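Local coordinates for dual specificity phosphatase 28 (Homo sapiens, PDB 5Y15), which is a dual-specificity protein phosphatase that hydrolyses a synthetic phosphate ester in vitro but has almost no detectable activity on phosphotyrosine, at residues V41-S46 / Q152-A157; V66-N71 / G118-Y123. The protein carries 2 engineered substitutions. One frame throughout, in Å; residues are numbered along the deposited sequence.

Interaction 1. Residues V41-S46 / Q152-A157; sequences VRVAPS and QMVKSA
The carbonyl oxygen of M153 takes two donors: the helical N-H of A157, with N to O 3.0 Å, and a water. That same water gives its other proton to V43 O, 2.6 Å from the water oxygen, and so ties the edge strand to the helix through one solvent molecule. The link lies where V43 and A44 form a classic beta bulge against strand 47-50. Around it the contact is apolar. A157 turns its methyl toward the strand: CB sits 3.6 Å from V43 CA. V43 CG2 also touches this methyl, and V41 CG1 presses in on A157 CB at 3.5 Å, tighter than usual for two carbons. Deeper in, V43 CG1 meets V154 CG2 at 3.9 Å, two branched side chains running obliquely past each other. CG1 of V43 is anti to the backbone N (chi1 172°), which leaves CG2 beside that N and facing A157 while CG1 goes to V154. At the outer edge M153 leans over the bulge. Its chain runs extended to the sulfur and then bends at chi3 (76°), bringing the terminal methyl CE back onto A44 CB, 3.6 Å away, and close to V43 O. The strand and helix segments run nearly antiparallel, at 160°, with their axes 7.7 Å apart at closest approach. This is helix-on-sheet packing at the margin of the phosphatase domain's central sheet: helix 147-157 lies beside edge strand 40-44, and helix 130-142 packs on both, L139 touching V43, and A132, C135 and T136 touching V154, while L49 of strand 47-50 touches V43 and V154.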
ATOM      1  N   VAL A  41      -4.694   9.188 -16.979  1.00 56.82           N
ATOM      2  CA  VAL A  41      -5.060  10.595 -16.911  1.00 48.39           C
ATOM      3  C   VAL A  41      -4.435  11.222 -15.671  1.00 50.91           C
ATOM      4  O   VAL A  41      -4.428  10.616 -14.592  1.00 43.34           O
ATOM      5  CB  VAL A  41      -6.587  10.766 -16.852  1.00 38.06           C
ATOM      6  CG1 VAL A  41      -6.895  12.210 -16.698  1.00 59.85           C
ATOM      7  CG2 VAL A  41      -7.237  10.221 -18.083  1.00 49.24           C
ATOM      8  N   ARG A  42      -3.901  12.432 -15.823  1.00 40.01           N
ATOM      9  CA  ARG A  42      -3.531  13.252 -14.671  1.00 46.06           C
ATOM     10  C   ARG A  42      -4.801  13.805 -14.031  1.00 41.10           C
ATOM     11  O   ARG A  42      -5.591  14.478 -14.703  1.00 37.43           O
ATOM     12  CB  ARG A  42      -2.613  14.389 -15.118  1.00 48.36           C
ATOM     13  CG  ARG A  42      -1.808  15.078 -14.030  1.00 49.99           C
ATOM     14  CD  ARG A  42      -1.206  16.366 -14.593  1.00 62.30           C
ATOM     15  NE  ARG A  42      -0.254  17.041 -13.704  1.00 72.02           N
ATOM     16  CZ  ARG A  42      -0.533  18.133 -12.990  1.00 67.31           C
ATOM     17  NH1 ARG A  42      -1.750  18.671 -13.044  1.00 61.51           N
ATOM     18  NH2 ARG A  42       0.402  18.690 -12.217  1.00 57.78           N
ATOM     19  N   VAL A  43      -5.046  13.468 -12.764  1.00 35.38           N
ATOM     20  CA  VAL A  43      -6.187  14.048 -12.048  1.00 33.60           C
ATOM     21  C   VAL A  43      -5.784  15.336 -11.339  1.00 41.25           C
ATOM     22  O   VAL A  43      -6.569  16.281 -11.239  1.00 34.13           O
ATOM     23  CB  VAL A  43      -6.755  13.039 -11.035  1.00 34.23           C
ATOM     24  CG1 VAL A  43      -7.811  13.699 -10.161  1.00 25.98           C
ATOM     25  CG2 VAL A  43      -7.329  11.813 -11.745  1.00 40.65           C
ATOM     26  N   ALA A  44      -4.589  15.319 -10.773  1.00 34.35           N
ATOM     27  CA  ALA A  44      -4.065  16.380  -9.935  1.00 33.78           C
ATOM     28  C   ALA A  44      -2.576  16.123  -9.800  1.00 41.62           C
ATOM     29  O   ALA A  44      -2.090  15.057 -10.208  1.00 36.04           O
ATOM     30  CB  ALA A  44      -4.767  16.387  -8.568  1.00 39.48           C
ATOM     31  N   PRO A  45      -1.824  17.052  -9.227  1.00 41.47           N
ATOM     32  CA  PRO A  45      -0.376  16.837  -9.113  1.00 40.59           C
ATOM     33  C   PRO A  45      -0.039  15.516  -8.442  1.00 38.83           C
ATOM     34  O   PRO A  45      -0.648  15.132  -7.441  1.00 43.69           O
ATOM     35  CB  PRO A  45       0.081  18.036  -8.273  1.00 40.15           C
ATOM     36  CG  PRO A  45      -0.894  19.094  -8.660  1.00 37.74           C
ATOM     37  CD  PRO A  45      -2.197  18.387  -8.713  1.00 49.54           C
ATOM     38  N   SER A  46       0.886  14.787  -9.056  1.00 39.58           N
ATOM     39  CA  SER A  46       1.418  13.528  -8.554  1.00 42.08           C
ATOM     40  C   SER A  46       0.358  12.422  -8.441  1.00 37.99           C
ATOM     41  O   SER A  46       0.602  11.397  -7.803  1.00 45.36           O
ATOM     42  CB  SER A  46       2.120  13.752  -7.211  1.00 33.81           C
ATOM     43  OG  SER A  46       3.403  14.331  -7.416  1.00 43.32           O
ATOM     44  N   GLN A 152     -15.283  16.572  -8.567  1.00 37.59           N
ATOM     45  CA  GLN A 152     -15.255  17.423  -9.756  1.00 32.95           C
ATOM     46  C   GLN A 152     -13.901  17.356 -10.445  1.00 28.33           C
ATOM     47  O   GLN A 152     -13.825  17.265 -11.675  1.00 40.15           O
ATOM     48  CB  GLN A 152     -15.592  18.877  -9.395  1.00 44.14           C
ATOM     49  CG  GLN A 152     -15.627  19.791 -10.609  1.00 38.47           C
ATOM     50  CD  GLN A 152     -15.173  21.221 -10.287  1.00 76.23           C
ATOM     51  OE1 GLN A 152     -15.988  22.146 -10.207  1.00 61.72           O
ATOM     52  NE2 GLN A 152     -13.866  21.401 -10.101  1.00 74.67           N
ATOM     53  N   MET A 153     -12.816  17.363  -9.674  1.00 35.46           N
ATOM     54  CA  MET A 153     -11.510  17.177 -10.291  1.00 34.77           C
ATOM     55  C   MET A 153     -11.400  15.814 -10.969  1.00 40.46           C
ATOM     56  O   MET A 153     -10.906  15.709 -12.100  1.00 37.05           O
ATOM     57  CB  MET A 153     -10.407  17.324  -9.255  1.00 30.54           C
ATOM     58  CG  MET A 153     -10.197  18.733  -8.760  1.00 42.59           C
ATOM     59  SD  MET A 153      -8.659  18.631  -7.873  1.00 50.82           S
ATOM     60  CE  MET A 153      -7.533  18.582  -9.260  1.00 46.49           C
ATOM     61  N   VAL A 154     -11.860  14.752 -10.306  1.00 34.12           N
ATOM     62  CA  VAL A 154     -11.724  13.433 -10.922  1.00 29.68           C
ATOM     63  C   VAL A 154     -12.512  13.381 -12.229  1.00 34.73           C
ATOM     64  O   VAL A 154     -11.990  12.977 -13.274  1.00 31.36           O
ATOM     65  CB  VAL A 154     -12.149  12.325  -9.940  1.00 30.33           C
ATOM     66  CG1 VAL A 154     -12.204  10.941 -10.655  1.00 34.37           C
ATOM     67  CG2 VAL A 154     -11.178  12.258  -8.758  1.00 27.78           C
ATOM     68  N   LYS A 155     -13.775  13.817 -12.192  1.00 33.30           N
ATOM     69  CA  LYS A 155     -14.626  13.798 -13.384  1.00 37.94           C
ATOM     70  C   LYS A 155     -14.081  14.689 -14.503  1.00 43.64           C
ATOM     71  O   LYS A 155     -14.222  14.350 -15.684  1.00 42.34           O
ATOM     72  CB  LYS A 155     -16.055  14.211 -13.015  1.00 33.74           C
ATOM     73  CG  LYS A 155     -17.059  14.033 -14.156  1.00 44.82           C
ATOM     74  CD  LYS A 155     -18.088  12.964 -13.832  1.00 37.90           C
ATOM     75  CE  LYS A 155     -19.095  12.796 -14.963  1.00 54.27           C
ATOM     76  NZ  LYS A 155     -19.265  11.341 -15.330  1.00 46.00           N
ATOM     77  N   SER A 156     -13.463  15.825 -14.162  1.00 41.63           N
ATOM     78  CA  SER A 156     -12.879  16.662 -15.202  1.00 45.53           C
ATOM     79  C   SER A 156     -11.677  15.979 -15.831  1.00 44.96           C
ATOM     80  O   SER A 156     -11.443  16.109 -17.041  1.00 39.60           O
ATOM     81  CB  SER A 156     -12.462  18.032 -14.634  1.00 50.70           C
ATOM     82  OG  SER A 156     -13.576  18.866 -14.326  1.00 52.56           O
ATOM     83  N   ALA A 157     -10.925  15.219 -15.043  1.00 35.33           N
ATOM     84  CA  ALA A 157      -9.791  14.520 -15.625  1.00 41.80           C
ATOM     85  C   ALA A 157     -10.231  13.279 -16.388  1.00 41.29           C
ATOM     86  O   ALA A 157      -9.616  12.938 -17.401  1.00 38.01           O
ATOM     87  CB  ALA A 157      -8.785  14.148 -14.533  1.00 43.59           C
TER
HETATM   88  O   HOH W   1      -8.414  17.173 -12.813  1.00 35.67           O

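Interaction 2. Residues V66-N71 / G118-Y123; sequences VTLCVN and GACLVY
N71 and Y123 pack against each other at the C-terminal end of two neighbouring parallel strands, 66-71 and 119-123, in the central sheet of the protein tyrosine phosphatase fold. Strand 119-123 leads straight into S124, the changed residue at the position assigned to the phosphocysteine nucleophile. The N71 side chain can be followed outward along the ring. Its CA stands over one face of the Y123 ring, a CH-pi contact 4.1 Å from the centroid. CB then lies 3.6 Å from Y123 CZ, and CG, anti to the backbone N at chi1 -178°, lies against the C-O end of the phenol, 3.2 Å from Y123 OH. The amide plane is tilted 29° from the ring. OD1 lies 3.9 Å from CE2 of Y123 and is hydrogen-bonded to S73 OG. ND2 comes near Y123 OH, but the angle is too poor for a bond; it is held instead by Q76 O and E86 OE2, while the phenol oxygen pairs with P77 O. Further along the ring, C69 CB approaches the edge at CE1. Earlier along the strands, C69 SG and L121 CD2 meet on the same face as N71 and Y123; L68, C120, V70 and V122 fill the other, where helix 100-115 covers V70, C120 and V122 through M110. At the start of the pair the register slips by one residue, a beta bulge: A119 O receives T67 N at 2.8 Å and, weakly, L68 N at 3.3 Å. Beyond it regular parallel bonding takes over, with L121 N to L68 O, then Y123 N to V70 O; between these, V70 N meets L121 O at 2.6 Å, the N-H pointing almost straight at the oxygen (171°).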
ATOM      1  N   VAL A  66       5.863   7.606 -11.585  1.00 53.25           N
ATOM      2  CA  VAL A  66       4.963   6.881 -10.708  1.00 40.82           C
ATOM      3  C   VAL A  66       5.788   5.920  -9.876  1.00 40.21           C
ATOM      4  O   VAL A  66       6.548   5.105 -10.405  1.00 50.16           O
ATOM      5  CB  VAL A  66       3.880   6.163 -11.521  1.00 47.21           C
ATOM      6  CG1 VAL A  66       3.140   5.156 -10.652  1.00 47.13           C
ATOM      7  CG2 VAL A  66       2.893   7.192 -12.066  1.00 42.71           C
ATOM      8  N   THR A  67       5.662   6.028  -8.562  1.00 37.38           N
ATOM      9  CA  THR A  67       6.385   5.171  -7.649  1.00 37.62           C
ATOM     10  C   THR A  67       5.451   4.274  -6.859  1.00 35.04           C
ATOM     11  O   THR A  67       5.930   3.461  -6.058  1.00 42.24           O
ATOM     12  CB  THR A  67       7.222   6.012  -6.677  1.00 46.02           C
ATOM     13  OG1 THR A  67       6.350   6.874  -5.960  1.00 43.60           O
ATOM     14  CG2 THR A  67       8.223   6.874  -7.441  1.00 41.45           C
ATOM     15  N   LEU A  68       4.138   4.398  -7.056  1.00 30.98           N
ATOM     16  CA  LEU A  68       3.191   3.522  -6.381  1.00 38.21           C
ATOM     17  C   LEU A  68       1.999   3.317  -7.291  1.00 36.79           C
ATOM     18  O   LEU A  68       1.430   4.297  -7.771  1.00 38.12           O
ATOM     19  CB  LEU A  68       2.727   4.117  -5.044  1.00 33.71           C
ATOM     20  CG  LEU A  68       1.594   3.386  -4.319  1.00 40.51           C
ATOM     21  CD1 LEU A  68       2.111   2.109  -3.700  1.00 36.61           C
ATOM     22  CD2 LEU A  68       0.912   4.259  -3.263  1.00 27.29           C
ATOM     23  N   CYS A  69       1.642   2.055  -7.538  1.00 35.99           N
ATOM     24  CA  CYS A  69       0.428   1.698  -8.266  1.00 34.98           C
ATOM     25  C   CYS A  69      -0.604   1.193  -7.272  1.00 30.17           C
ATOM     26  O   CYS A  69      -0.318   0.282  -6.487  1.00 41.79           O
ATOM     27  CB  CYS A  69       0.704   0.607  -9.315  1.00 37.82           C
ATOM     28  SG  CYS A  69       1.843   1.154 -10.599  1.00 49.59           S
ATOM     29  N   VAL A  70      -1.805   1.745  -7.328  1.00 30.34           N
ATOM     30  CA  VAL A  70      -2.895   1.309  -6.471  1.00 29.46           C
ATOM     31  C   VAL A  70      -3.861   0.561  -7.365  1.00 34.12           C
ATOM     32  O   VAL A  70      -4.572   1.176  -8.172  1.00 28.00           O
ATOM     33  CB  VAL A  70      -3.591   2.477  -5.757  1.00 31.35           C
ATOM     34  CG1 VAL A  70      -4.701   1.946  -4.820  1.00 20.72           C
ATOM     35  CG2 VAL A  70      -2.572   3.338  -4.979  1.00 26.28           C
ATOM     36  N   ASN A  71      -3.899  -0.759  -7.199  1.00 29.83           N
ATOM     37  CA  ASN A  71      -4.709  -1.667  -8.015  1.00 26.61           C
ATOM     38  C   ASN A  71      -5.979  -1.896  -7.218  1.00 28.71           C
ATOM     39  O   ASN A  71      -5.975  -2.648  -6.247  1.00 39.26           O
ATOM     40  CB  ASN A  71      -3.919  -2.955  -8.257  1.00 34.93           C
ATOM     41  CG  ASN A  71      -4.643  -3.991  -9.148  1.00 36.61           C
ATOM     42  OD1 ASN A  71      -5.840  -3.905  -9.436  1.00 36.73           O
ATOM     43  ND2 ASN A  71      -3.892  -5.001  -9.551  1.00 38.05           N
ATOM     44  N   GLY A 118       7.443  11.131  -5.498  1.00 45.30           N
ATOM     45  CA  GLY A 118       6.953  10.335  -6.587  1.00 40.60           C
ATOM     46  C   GLY A 118       5.513  10.660  -6.909  1.00 44.22           C
ATOM     47  O   GLY A 118       4.973  11.699  -6.508  1.00 41.98           O
ATOM     48  N   ALA A 119       4.879   9.747  -7.630  1.00 40.57           N
ATOM     49  CA  ALA A 119       3.504   9.920  -8.057  1.00 41.89           C
ATOM     50  C   ALA A 119       2.777   8.597  -7.909  1.00 41.95           C
ATOM     51  O   ALA A 119       3.388   7.533  -7.894  1.00 42.46           O
ATOM     52  CB  ALA A 119       3.434  10.396  -9.513  1.00 38.12           C
ATOM     53  N   CYS A 120       1.460   8.662  -7.832  1.00 46.77           N
ATOM     54  CA  CYS A 120       0.658   7.463  -7.689  1.00 40.98           C
ATOM     55  C   CYS A 120      -0.165   7.271  -8.938  1.00 44.59           C
ATOM     56  O   CYS A 120      -0.651   8.235  -9.536  1.00 39.97           O
ATOM     57  CB  CYS A 120      -0.318   7.523  -6.511  1.00 43.94           C
ATOM     58  SG  CYS A 120       0.415   7.860  -4.925  1.00 46.29           S
ATOM     59  N   LEU A 121      -0.352   6.005  -9.291  1.00 39.31           N
ATOM     60  CA  LEU A 121      -1.302   5.616 -10.312  1.00 35.11           C
ATOM     61  C   LEU A 121      -2.360   4.798  -9.590  1.00 32.98           C
ATOM     62  O   LEU A 121      -2.033   3.812  -8.926  1.00 38.29           O
ATOM     63  CB  LEU A 121      -0.631   4.795 -11.420  1.00 33.04           C
ATOM     64  CG  LEU A 121      -1.632   3.928 -12.164  1.00 42.36           C
ATOM     65  CD1 LEU A 121      -2.500   4.813 -13.054  1.00 38.97           C
ATOM     66  CD2 LEU A 121      -0.976   2.764 -12.940  1.00 51.76           C
ATOM     67  N   VAL A 122      -3.605   5.242  -9.662  1.00 29.48           N
ATOM     68  CA  VAL A 122      -4.751   4.516  -9.132  1.00 26.81           C
ATOM     69  C   VAL A 122      -5.474   3.955 -10.341  1.00 36.85           C
ATOM     70  O   VAL A 122      -5.836   4.714 -11.247  1.00 32.56           O
ATOM     71  CB  VAL A 122      -5.693   5.427  -8.329  1.00 29.62           C
ATOM     72  CG1 VAL A 122      -6.867   4.657  -7.794  1.00 26.96           C
ATOM     73  CG2 VAL A 122      -4.959   6.124  -7.177  1.00 30.23           C
ATOM     74  N   TYR A 123      -5.688   2.641 -10.379  1.00 39.74           N
ATOM     75  CA  TYR A 123      -6.352   2.090 -11.548  1.00 37.83           C
ATOM     76  C   TYR A 123      -7.312   0.974 -11.181  1.00 37.13           C
ATOM     77  O   TYR A 123      -7.150   0.276 -10.179  1.00 31.11           O
ATOM     78  CB  TYR A 123      -5.344   1.608 -12.582  1.00 43.59           C
ATOM     79  CG  TYR A 123      -4.607   0.337 -12.250  1.00 48.14           C
ATOM     80  CD1 TYR A 123      -3.454   0.368 -11.483  1.00 44.64           C
ATOM     81  CD2 TYR A 123      -5.034  -0.889 -12.755  1.00 41.28           C
ATOM     82  CE1 TYR A 123      -2.764  -0.791 -11.187  1.00 41.80           C
ATOM     83  CE2 TYR A 123      -4.349  -2.051 -12.477  1.00 53.06           C
ATOM     84  CZ  TYR A 123      -3.209  -1.997 -11.691  1.00 54.29           C
ATOM     85  OH  TYR A 123      -2.510  -3.155 -11.405  1.00 51.24           O
TER

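Overall arrangement
From the N terminus the chain first lays down edge strand 40-44, whose partner helix 147-157 arrives only about a hundred residues later, so interaction 1 closes a long loop. Within that loop strand 66-71 is followed by strand 85-88 and helix 100-115 before strand 119-123 returns alongside it, and interaction 2 closes this shorter, wholly enclosed loop. The two do not cross. Interaction 2 joins inner strands; interaction 1 brings an edge strand and a helix together. They meet directly where the turn after strand 40-44 reaches strand 119-123: S46 O probably accepts from C120 N (2.9 Å), and S46 OG pairs with G118 O.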